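Local structure of chitinase (Thermococcus chitonophagus, 5XSW) at residues 407-411 and 412-416; 292-295 and 296-300; 320-324 and 325-329. The protein probably hydrolyses chitin as an endochitinase; this C-terminal part of the longer protein holds a bound glycan in its pocket. One frame throughout, in Å; residues are numbered along the deposited sequence.

Contact 1 (407-411 and 412-416); sequences TVVRQ and KFFRP
The carbonyl oxygen of V409 is reached by two backbone N-H groups where helix 399-412 runs out. F413 N gives it a sound bond of 2.9 Å, whereas K412 N comes only weakly, having its main bond to V408 O at 2.8 Å. F413 is the first residue to leave helical geometry, and just beyond the end a water donates toward R410 O at 2.6 Å and F413 O at 2.7 Å; with other acceptors near, both bonds need not hold at once. K412 suits this last turn because its long chain is apolar first and charged last. With CG set beside the backbone N (chi1 -52°) and the chain bent at chi2 (-67°), CG lies against V408 CG1 at 3.9 Å, while NZ goes on to a salt bridge with D276. Cut back to an alanine, this position is likely to leave D276 without its positive mate and one side of V408 CG1 without its cover. V409 turns its CG1 methyl toward the two phenyl rings: it meets the F413 ring through CD2 at 4.5 Å and comes to the F414 ring edge, near its plane, with CE2 4.4 Å away. F413 lies on T291 and I294 of helix 288-311, V408 on I290 of the same helix, and F414 meets W464 edge-to-face and W198 of helix 186-199 with the ring planes only about 20° apart, while R410 makes a cation-pi contact with W424 of helix 421-439.

Contact 2 (292-295 and 296-300); sequences SPIV and AAVSL
Residues 292-300 are a buried part of the long helix 288-311 and span its kink at P293, which has no N-H to give to the preceding turn. From there regular i to i+4 bonding carries the chain forward: A296 N binds S292 O, A297 N binds P293 O at 3.0 Å, V298 N binds I294 O at 2.9 Å and S299 N binds V295 O. The first of these is the straightest at hydrogen, 173°. P293 interrupts the bonding on one side only, since its carbonyl still accepts A297 N. Side chains one turn apart meet lightly. I294 and V298 are two beta-branched residues whose CG2 methyls just meet, 4.4 Å apart; V298 places CG2 beside its own backbone N (CG1 anti to that N, chi1 173°), which brings this methyl over I294 O at 3.3 Å. The A297 methyl lies 3.4 Å from P293 O. The two serines fit a buried helix because each hydroxyl has a bond, S292 OG with A288 O of the turn before and S299 OG with N256 OD1 on helix 254-263. Small A297 faces A195 of helix 186-199; I294 and V298 rest on the same helix, against L194 and F199. V295 packs on Y277 and M278 of helix 274-278, and L300 on F205, L206 and L209 of helix 203-214.

Contact 3 (320-324 and 325-329); sequences RLAKD and PWAET
The chain leaves helix 313-321 at A322, folds through a type I beta turn from D324 to A327 and enters helix 327-338. The turn is closed by A327 N, which meets D324 O at 3.1 Å from well above the carbonyl plane. D324 adds a second bond from its side chain: OD1 takes the N-H of W326 at 2.8 Å, with an N-H...O angle of 157°, the donor lying above the carboxylate plane. This is possible because CG stands anti to the aspartate's own N and beside its carbonyl carbon (chi1 179°), so that the carboxylate follows the chain forward over the turn; the same oxygen, D324 OD1, is 3.5 Å from W326 CB. An aspartate is short enough to reach the N-H two residues on, and OD2 accepts a hydrogen bond from L362 N, which probably helps to offset the nearby carboxylate of E330. P325, the second residue of the turn, has the backbone angle its ring favours in this position and no N-H that would need a partner. Two small residues let the chain double back closely: A322 CB and A327 CB touch at 4.1 Å, and the A327 methyl also lies 3.3 Å from D324 O. W326, at the N-cap position of helix 327-338, sends its indole away from the aspartate, onto I379, A383 and D386 of helix 374-386. Just inside the new helix E328 forms a salt bridge with R304. An Asx turn laid over a type I turn, with proline following the aspartate, is the motif here, and it starts the helix that further along carries N337 of the glycan pocket.

In the fold
Along the chain the order is contact 2, contact 3, contact 1, all in the helical part that follows the N-terminal beta strands. Between centres, contact 2 lies about 15 Å from contact 1 and about 23 Å from contact 3, while contacts 1 and 3 are about 36 Å apart, on opposite sides of the chain's centre. Contacts 1 and 2 touch, F413 CZ resting 3.5 Å from I294 CG2; contacts 2 and 3 approach to about 7 Å between nearest atoms. The buried helix 292-300 thus lies between a peripheral helix end (contact 1) and a peripheral turn joining two helices (contact 3). The S299 side chain is about 12 Å from a bound NAG, and helix 327-338 brings N337 to the glycan pocket.

Contact 1 (407-411 and 412-416)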
ATOM      1  N   THR A 407       0.516  26.547  -8.591  1.00 27.81           N
ATOM      2  CA  THR A 407       1.902  26.048  -8.627  1.00 26.49           C
ATOM      3  C   THR A 407       2.052  24.718  -7.878  1.00 25.05           C
ATOM      4  O   THR A 407       2.665  23.793  -8.376  1.00 26.89           O
ATOM      5  CB  THR A 407       2.870  27.093  -7.988  1.00 32.20           C
ATOM      6  OG1 THR A 407       2.697  28.344  -8.662  1.00 34.52           O
ATOM      7  CG2 THR A 407       4.308  26.681  -8.109  1.00 32.49           C
ATOM      8  N   VAL A 408       1.523  24.647  -6.669  1.00 25.22           N
ATOM      9  CA  VAL A 408       1.596  23.383  -5.914  1.00 26.11           C
ATOM     10  C   VAL A 408       0.823  22.289  -6.652  1.00 24.93           C
ATOM     11  O   VAL A 408       1.299  21.129  -6.840  1.00 24.67           O
ATOM     12  CB  VAL A 408       1.046  23.573  -4.487  1.00 26.40           C
ATOM     13  CG1 VAL A 408       1.036  22.174  -3.758  1.00 24.83           C
ATOM     14  CG2 VAL A 408       1.955  24.625  -3.708  1.00 27.08           C
ATOM     15  N   VAL A 409      -0.373  22.625  -7.140  1.00 27.76           N
ATOM     16  CA  VAL A 409      -1.114  21.591  -7.874  1.00 25.49           C
ATOM     17  C   VAL A 409      -0.276  21.077  -9.055  1.00 26.35           C
ATOM     18  O   VAL A 409      -0.173  19.879  -9.324  1.00 28.96           O
ATOM     19  CB  VAL A 409      -2.484  22.116  -8.361  1.00 25.97           C
ATOM     20  CG1 VAL A 409      -3.131  21.076  -9.291  1.00 27.59           C
ATOM     21  CG2 VAL A 409      -3.396  22.334  -7.124  1.00 25.62           C
ATOM     22  N   ARG A 410       0.347  21.998  -9.769  1.00 28.69           N
ATOM     23  CA  ARG A 410       1.164  21.570 -10.921  1.00 26.00           C
ATOM     24  C   ARG A 410       2.378  20.733 -10.516  1.00 22.02           C
ATOM     25  O   ARG A 410       2.773  19.801 -11.242  1.00 27.97           O
ATOM     26  CB  ARG A 410       1.665  22.795 -11.695  1.00 32.37           C
ATOM     27  CG  ARG A 410       2.254  22.435 -13.059  1.00 37.58           C
ATOM     28  CD  ARG A 410       2.479  23.685 -13.878  1.00 54.87           C
ATOM     29  NE  ARG A 410       2.973  23.377 -15.223  1.00 65.08           N
ATOM     30  CZ  ARG A 410       3.559  24.272 -16.022  1.00 60.65           C
ATOM     31  NH1 ARG A 410       3.712  25.534 -15.613  1.00 54.65           N
ATOM     32  NH2 ARG A 410       3.989  23.904 -17.227  1.00 65.26           N
ATOM     33  N   GLN A 411       2.990  21.074  -9.387  1.00 29.23           N
ATOM     34  CA  GLN A 411       4.133  20.299  -8.879  1.00 28.83           C
ATOM     35  C   GLN A 411       3.757  18.915  -8.381  1.00 31.09           C
ATOM     36  O   GLN A 411       4.538  17.956  -8.489  1.00 28.01           O
ATOM     37  CB  GLN A 411       4.805  21.018  -7.710  1.00 32.05           C
ATOM     38  CG  GLN A 411       5.535  22.324  -8.095  1.00 43.96           C
ATOM     39  CD  GLN A 411       5.970  23.162  -6.855  1.00 44.97           C
ATOM     40  OE1 GLN A 411       5.779  22.748  -5.695  1.00 53.64           O
ATOM     41  NE2 GLN A 411       6.551  24.333  -7.112  1.00 53.07           N
ATOM     42  N   LYS A 412       2.592  18.810  -7.753  1.00 27.69           N
ATOM     43  CA  LYS A 412       2.282  17.566  -7.047  1.00 26.25           C
ATOM     44  C   LYS A 412       1.288  16.607  -7.732  1.00 29.09           C
ATOM     45  O   LYS A 412       1.250  15.427  -7.381  1.00 25.69           O
ATOM     46  CB  LYS A 412       1.745  17.903  -5.653  1.00 23.11           C
ATOM     47  CG  LYS A 412       2.728  18.876  -4.896  1.00 22.95           C
ATOM     48  CD  LYS A 412       4.063  18.163  -4.585  1.00 25.46           C
ATOM     49  CE  LYS A 412       5.051  19.151  -3.822  1.00 26.78           C
ATOM     50  NZ  LYS A 412       6.313  18.391  -3.518  1.00 29.11           N
ATOM     51  N   PHE A 413       0.479  17.118  -8.656  1.00 26.70           N
ATOM     52  CA  PHE A 413      -0.480  16.273  -9.361  1.00 26.87           C
ATOM     53  C   PHE A 413      -0.318  16.286 -10.888  1.00 30.70           C
ATOM     54  O   PHE A 413       0.340  17.161 -11.445  1.00 31.11           O
ATOM     55  CB  PHE A 413      -1.911  16.676  -8.939  1.00 27.87           C
ATOM     56  CG  PHE A 413      -2.138  16.504  -7.441  1.00 22.47           C
ATOM     57  CD1 PHE A 413      -2.161  15.228  -6.869  1.00 26.54           C
ATOM     58  CD2 PHE A 413      -2.296  17.589  -6.638  1.00 24.15           C
ATOM     59  CE1 PHE A 413      -2.356  15.047  -5.509  1.00 25.63           C
ATOM     60  CE2 PHE A 413      -2.511  17.444  -5.263  1.00 27.08           C
ATOM     61  CZ  PHE A 413      -2.510  16.185  -4.671  1.00 22.92           C
ATOM     62  N   PHE A 414      -0.901  15.273 -11.530  1.00 27.77           N
ATOM     63  CA  PHE A 414      -0.763  15.035 -12.979  1.00 31.39           C
ATOM     64  C   PHE A 414       0.637  14.581 -13.285  1.00 39.30           C
ATOM     65  O   PHE A 414       1.579  14.738 -12.490  1.00 33.47           O
ATOM     66  CB  PHE A 414      -1.108  16.266 -13.834  1.00 26.18           C
ATOM     67  CG  PHE A 414      -2.499  16.784 -13.619  1.00 29.64           C
ATOM     68  CD1 PHE A 414      -3.575  16.167 -14.216  1.00 30.90           C
ATOM     69  CD2 PHE A 414      -2.718  17.918 -12.845  1.00 30.93           C
ATOM     70  CE1 PHE A 414      -4.893  16.657 -14.023  1.00 32.88           C
ATOM     71  CE2 PHE A 414      -3.999  18.418 -12.636  1.00 32.89           C
ATOM     72  CZ  PHE A 414      -5.099  17.785 -13.229  1.00 29.22           C
ATOM     73  N   ARG A 415       0.747  14.008 -14.459  1.00 36.10           N
ATOM     74  CA  ARG A 415       1.951  13.373 -14.981  1.00 38.20           C
ATOM     75  C   ARG A 415       2.341  14.211 -16.199  1.00 35.77           C
ATOM     76  O   ARG A 415       1.478  14.824 -16.827  1.00 42.73           O
ATOM     77  CB  ARG A 415       1.595  11.894 -15.285  1.00 41.79           C
ATOM     78  CG  ARG A 415       2.584  10.958 -15.836  1.00 48.51           C
ATOM     79  CD  ARG A 415       2.008   9.532 -15.839  1.00 40.31           C
ATOM     80  NE  ARG A 415       1.928   9.019 -14.467  1.00 42.45           N
ATOM     81  CZ  ARG A 415       2.751   8.125 -13.941  1.00 47.94           C
ATOM     82  NH1 ARG A 415       3.724   7.584 -14.679  1.00 45.52           N
ATOM     83  NH2 ARG A 415       2.598   7.775 -12.666  1.00 42.76           N
ATOM     84  N   PRO A 416       3.639  14.292 -16.524  1.00 42.75           N
ATOM     85  CA  PRO A 416       4.025  15.000 -17.743  1.00 42.28           C
ATOM     86  C   PRO A 416       3.292  14.475 -18.969  1.00 36.05           C
ATOM     87  O   PRO A 416       3.250  13.263 -19.171  1.00 44.19           O
ATOM     88  CB  PRO A 416       5.528  14.703 -17.859  1.00 46.84           C
ATOM     89  CG  PRO A 416       5.960  14.462 -16.461  1.00 49.02           C
ATOM     90  CD  PRO A 416       4.809  13.744 -15.819  1.00 45.31           C
TER
HETATM   91  O   HOH W   1       1.690  18.609 -13.296  1.00 36.77           O

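Contact 2 (292-295 and 296-300)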
ATOM      1  N   SER A 292      -2.673  17.154   1.101  1.00 21.28           N
ATOM      2  CA  SER A 292      -3.172  16.061   1.940  1.00 20.57           C
ATOM      3  C   SER A 292      -4.726  15.881   1.853  1.00 18.84           C
ATOM      4  O   SER A 292      -5.185  14.758   1.816  1.00 18.97           O
ATOM      5  CB  SER A 292      -2.741  16.198   3.413  1.00 18.35           C
ATOM      6  OG  SER A 292      -3.235  17.320   4.130  1.00 22.18           O
ATOM      7  N   PRO A 293      -5.515  16.970   1.810  1.00 22.08           N
ATOM      8  CA  PRO A 293      -6.954  16.688   1.613  1.00 20.14           C
ATOM      9  C   PRO A 293      -7.279  16.094   0.233  1.00 18.72           C
ATOM     10  O   PRO A 293      -8.197  15.275   0.124  1.00 22.89           O
ATOM     11  CB  PRO A 293      -7.624  18.085   1.827  1.00 20.58           C
ATOM     12  CG  PRO A 293      -6.474  19.084   1.522  1.00 21.76           C
ATOM     13  CD  PRO A 293      -5.275  18.383   2.151  1.00 20.17           C
ATOM     14  N   ILE A 294      -6.509  16.414  -0.789  1.00 18.83           N
ATOM     15  CA  ILE A 294      -6.718  15.761  -2.086  1.00 19.95           C
ATOM     16  C   ILE A 294      -6.339  14.272  -2.035  1.00 25.96           C
ATOM     17  O   ILE A 294      -7.073  13.394  -2.540  1.00 20.69           O
ATOM     18  CB  ILE A 294      -5.920  16.528  -3.170  1.00 22.80           C
ATOM     19  CG1 ILE A 294      -6.589  17.911  -3.337  1.00 24.08           C
ATOM     20  CG2 ILE A 294      -5.931  15.744  -4.507  1.00 24.90           C
ATOM     21  CD1 ILE A 294      -5.564  18.987  -3.826  1.00 26.84           C
ATOM     22  N   VAL A 295      -5.228  13.953  -1.367  1.00 21.48           N
ATOM     23  CA  VAL A 295      -4.858  12.532  -1.179  1.00 20.63           C
ATOM     24  C   VAL A 295      -5.958  11.767  -0.409  1.00 18.57           C
ATOM     25  O   VAL A 295      -6.328  10.698  -0.803  1.00 18.50           O
ATOM     26  CB  VAL A 295      -3.490  12.400  -0.427  1.00 24.08           C
ATOM     27  CG1 VAL A 295      -3.150  10.914  -0.112  1.00 23.48           C
ATOM     28  CG2 VAL A 295      -2.406  13.040  -1.299  1.00 21.50           C
ATOM     29  N   ALA A 296      -6.427  12.320   0.692  1.00 18.71           N
ATOM     30  CA  ALA A 296      -7.489  11.681   1.444  1.00 19.67           C
ATOM     31  C   ALA A 296      -8.743  11.460   0.576  1.00 22.42           C
ATOM     32  O   ALA A 296      -9.332  10.371   0.610  1.00 19.50           O
ATOM     33  CB  ALA A 296      -7.859  12.508   2.708  1.00 18.79           C
ATOM     34  N   ALA A 297      -9.109  12.480  -0.205  1.00 22.12           N
ATOM     35  CA  ALA A 297     -10.269  12.366  -1.140  1.00 21.63           C
ATOM     36  C   ALA A 297     -10.053  11.241  -2.170  1.00 23.30           C
ATOM     37  O   ALA A 297     -10.933  10.481  -2.440  1.00 22.63           O
ATOM     38  CB  ALA A 297     -10.482  13.703  -1.844  1.00 19.33           C
ATOM     39  N   VAL A 298      -8.855  11.129  -2.746  1.00 19.65           N
ATOM     40  CA  VAL A 298      -8.584  10.054  -3.683  1.00 20.30           C
ATOM     41  C   VAL A 298      -8.627   8.698  -2.994  1.00 22.72           C
ATOM     42  O   VAL A 298      -9.119   7.738  -3.575  1.00 20.01           O
ATOM     43  CB  VAL A 298      -7.213  10.264  -4.399  1.00 21.15           C
ATOM     44  CG1 VAL A 298      -6.798   9.046  -5.281  1.00 20.37           C
ATOM     45  CG2 VAL A 298      -7.310  11.593  -5.282  1.00 21.38           C
ATOM     46  N   SER A 299      -8.129   8.619  -1.757  1.00 19.42           N
ATOM     47  CA  SER A 299      -8.202   7.357  -1.027  1.00 20.91           C
ATOM     48  C   SER A 299      -9.652   6.896  -0.797  1.00 21.90           C
ATOM     49  O   SER A 299      -9.980   5.709  -0.922  1.00 20.65           O
ATOM     50  CB  SER A 299      -7.492   7.504   0.344  1.00 22.43           C
ATOM     51  OG  SER A 299      -7.345   6.215   0.941  1.00 27.46           O
ATOM     52  N   LEU A 300     -10.499   7.830  -0.398  1.00 20.13           N
ATOM     53  CA  LEU A 300     -11.919   7.570  -0.221  1.00 20.81           C
ATOM     54  C   LEU A 300     -12.581   7.214  -1.546  1.00 21.68           C
ATOM     55  O   LEU A 300     -13.387   6.304  -1.631  1.00 21.92           O
ATOM     56  CB  LEU A 300     -12.593   8.781   0.402  1.00 20.88           C
ATOM     57  CG  LEU A 300     -12.165   9.065   1.836  1.00 21.15           C
ATOM     58  CD1 LEU A 300     -12.404  10.516   2.198  1.00 22.40           C
ATOM     59  CD2 LEU A 300     -12.894   8.138   2.781  1.00 18.40           C
TER

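Contact 3 (320-324 and 325-329)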
ATOM      1  N   ARG A 320     -30.496   3.387  -3.477  1.00 40.21           N
ATOM      2  CA  ARG A 320     -31.966   3.614  -3.629  1.00 41.25           C
ATOM      3  C   ARG A 320     -32.727   2.937  -2.470  1.00 40.58           C
ATOM      4  O   ARG A 320     -33.579   3.538  -1.857  1.00 40.73           O
ATOM      5  CB  ARG A 320     -32.361   3.108  -5.031  1.00 44.18           C
ATOM      6  CG  ARG A 320     -33.799   3.147  -5.502  1.00 61.27           C
ATOM      7  CD  ARG A 320     -33.842   2.989  -7.064  1.00 51.97           C
ATOM      8  NE  ARG A 320     -33.440   1.664  -7.567  1.00 64.93           N
ATOM      9  CZ  ARG A 320     -32.356   1.397  -8.325  1.00 66.15           C
ATOM     10  NH1 ARG A 320     -32.125   0.143  -8.707  1.00 62.85           N
ATOM     11  NH2 ARG A 320     -31.495   2.352  -8.710  1.00 56.79           N
ATOM     12  N   LEU A 321     -32.345   1.722  -2.089  1.00 36.24           N
ATOM     13  CA  LEU A 321     -33.174   0.920  -1.169  1.00 38.59           C
ATOM     14  C   LEU A 321     -32.852   0.955   0.293  1.00 46.28           C
ATOM     15  O   LEU A 321     -33.736   0.661   1.106  1.00 35.15           O
ATOM     16  CB  LEU A 321     -33.144  -0.559  -1.578  1.00 35.73           C
ATOM     17  CG  LEU A 321     -33.606  -0.932  -2.998  1.00 47.15           C
ATOM     18  CD1 LEU A 321     -33.316  -2.383  -3.327  1.00 39.96           C
ATOM     19  CD2 LEU A 321     -35.089  -0.684  -3.118  1.00 47.18           C
ATOM     20  N   ALA A 322     -31.591   1.239   0.659  1.00 38.16           N
ATOM     21  CA  ALA A 322     -31.201   1.124   2.070  1.00 33.69           C
ATOM     22  C   ALA A 322     -32.072   1.995   2.955  1.00 34.51           C
ATOM     23  O   ALA A 322     -32.337   3.148   2.625  1.00 35.41           O
ATOM     24  CB  ALA A 322     -29.700   1.497   2.258  1.00 35.37           C
ATOM     25  N   LYS A 323     -32.488   1.479   4.105  1.00 33.62           N
ATOM     26  CA  LYS A 323     -33.286   2.323   5.023  1.00 34.64           C
ATOM     27  C   LYS A 323     -32.467   3.385   5.750  1.00 39.96           C
ATOM     28  O   LYS A 323     -33.015   4.393   6.178  1.00 36.89           O
ATOM     29  CB  LYS A 323     -34.017   1.463   6.070  1.00 30.88           C
ATOM     30  CG  LYS A 323     -35.311   0.772   5.542  1.00 52.03           C
ATOM     31  CD  LYS A 323     -35.994  -0.120   6.614  1.00 54.01           C
ATOM     32  CE  LYS A 323     -36.949  -1.177   5.957  1.00 66.05           C
ATOM     33  NZ  LYS A 323     -37.400  -2.274   6.909  1.00 58.97           N
ATOM     34  N   ASP A 324     -31.163   3.170   5.912  1.00 33.15           N
ATOM     35  CA  ASP A 324     -30.308   4.133   6.629  1.00 29.88           C
ATOM     36  C   ASP A 324     -29.811   5.150   5.579  1.00 35.32           C
ATOM     37  O   ASP A 324     -29.101   4.801   4.610  1.00 30.69           O
ATOM     38  CB  ASP A 324     -29.132   3.395   7.332  1.00 32.14           C
ATOM     39  CG  ASP A 324     -28.177   4.334   8.075  1.00 32.77           C
ATOM     40  OD1 ASP A 324     -28.262   5.573   7.946  1.00 30.83           O
ATOM     41  OD2 ASP A 324     -27.344   3.810   8.831  1.00 31.29           O
ATOM     42  N   PRO A 325     -30.238   6.400   5.706  1.00 31.15           N
ATOM     43  CA  PRO A 325     -29.839   7.345   4.670  1.00 34.11           C
ATOM     44  C   PRO A 325     -28.292   7.669   4.701  1.00 30.55           C
ATOM     45  O   PRO A 325     -27.756   8.226   3.758  1.00 35.44           O
ATOM     46  CB  PRO A 325     -30.683   8.587   5.008  1.00 37.68           C
ATOM     47  CG  PRO A 325     -30.846   8.521   6.477  1.00 39.21           C
ATOM     48  CD  PRO A 325     -31.010   7.037   6.786  1.00 36.71           C
ATOM     49  N   TRP A 326     -27.605   7.278   5.760  1.00 32.73           N
ATOM     50  CA  TRP A 326     -26.157   7.543   5.868  1.00 28.63           C
ATOM     51  C   TRP A 326     -25.368   6.250   5.554  1.00 30.44           C
ATOM     52  O   TRP A 326     -24.145   6.194   5.775  1.00 27.66           O
ATOM     53  CB  TRP A 326     -25.838   8.075   7.263  1.00 27.84           C
ATOM     54  CG  TRP A 326     -26.196   9.515   7.483  1.00 36.59           C
ATOM     55  CD1 TRP A 326     -27.423  10.019   7.851  1.00 42.69           C
ATOM     56  CD2 TRP A 326     -25.326  10.646   7.345  1.00 32.41           C
ATOM     57  NE1 TRP A 326     -27.360  11.395   7.936  1.00 39.04           N
ATOM     58  CE2 TRP A 326     -26.089  11.805   7.641  1.00 40.50           C
ATOM     59  CE3 TRP A 326     -23.986  10.792   6.989  1.00 29.70           C
ATOM     60  CZ2 TRP A 326     -25.548  13.095   7.595  1.00 34.54           C
ATOM     61  CZ3 TRP A 326     -23.448  12.070   6.955  1.00 34.84           C
ATOM     62  CH2 TRP A 326     -24.227  13.203   7.246  1.00 35.18           C
ATOM     63  N   ALA A 327     -26.066   5.221   5.038  1.00 25.73           N
ATOM     64  CA  ALA A 327     -25.434   3.929   4.788  1.00 27.77           C
ATOM     65  C   ALA A 327     -24.129   4.025   3.945  1.00 27.51           C
ATOM     66  O   ALA A 327     -23.134   3.459   4.349  1.00 27.16           O
ATOM     67  CB  ALA A 327     -26.396   2.973   4.095  1.00 25.95           C
ATOM     68  N   GLU A 328     -24.147   4.700   2.793  1.00 21.06           N
ATOM     69  CA  GLU A 328     -22.981   4.781   1.954  1.00 27.20           C
ATOM     70  C   GLU A 328     -21.783   5.406   2.729  1.00 26.67           C
ATOM     71  O   GLU A 328     -20.626   4.909   2.695  1.00 22.95           O
ATOM     72  CB  GLU A 328     -23.267   5.597   0.696  1.00 28.54           C
ATOM     73  CG  GLU A 328     -21.983   5.783  -0.155  1.00 25.92           C
ATOM     74  CD  GLU A 328     -22.207   6.517  -1.469  1.00 24.86           C
ATOM     75  OE1 GLU A 328     -22.975   7.519  -1.463  1.00 26.25           O
ATOM     76  OE2 GLU A 328     -21.582   6.136  -2.468  1.00 23.44           O
ATOM     77  N   THR A 329     -22.072   6.506   3.394  1.00 21.45           N
ATOM     78  CA  THR A 329     -21.044   7.256   4.156  1.00 24.30           C
ATOM     79  C   THR A 329     -20.471   6.372   5.278  1.00 27.65           C
ATOM     80  O   THR A 329     -19.271   6.395   5.550  1.00 23.00           O
ATOM     81  CB  THR A 329     -21.624   8.590   4.723  1.00 25.58           C
ATOM     82  OG1 THR A 329     -22.013   9.419   3.598  1.00 25.41           O
ATOM     83  CG2 THR A 329     -20.543   9.325   5.543  1.00 23.03           C
TER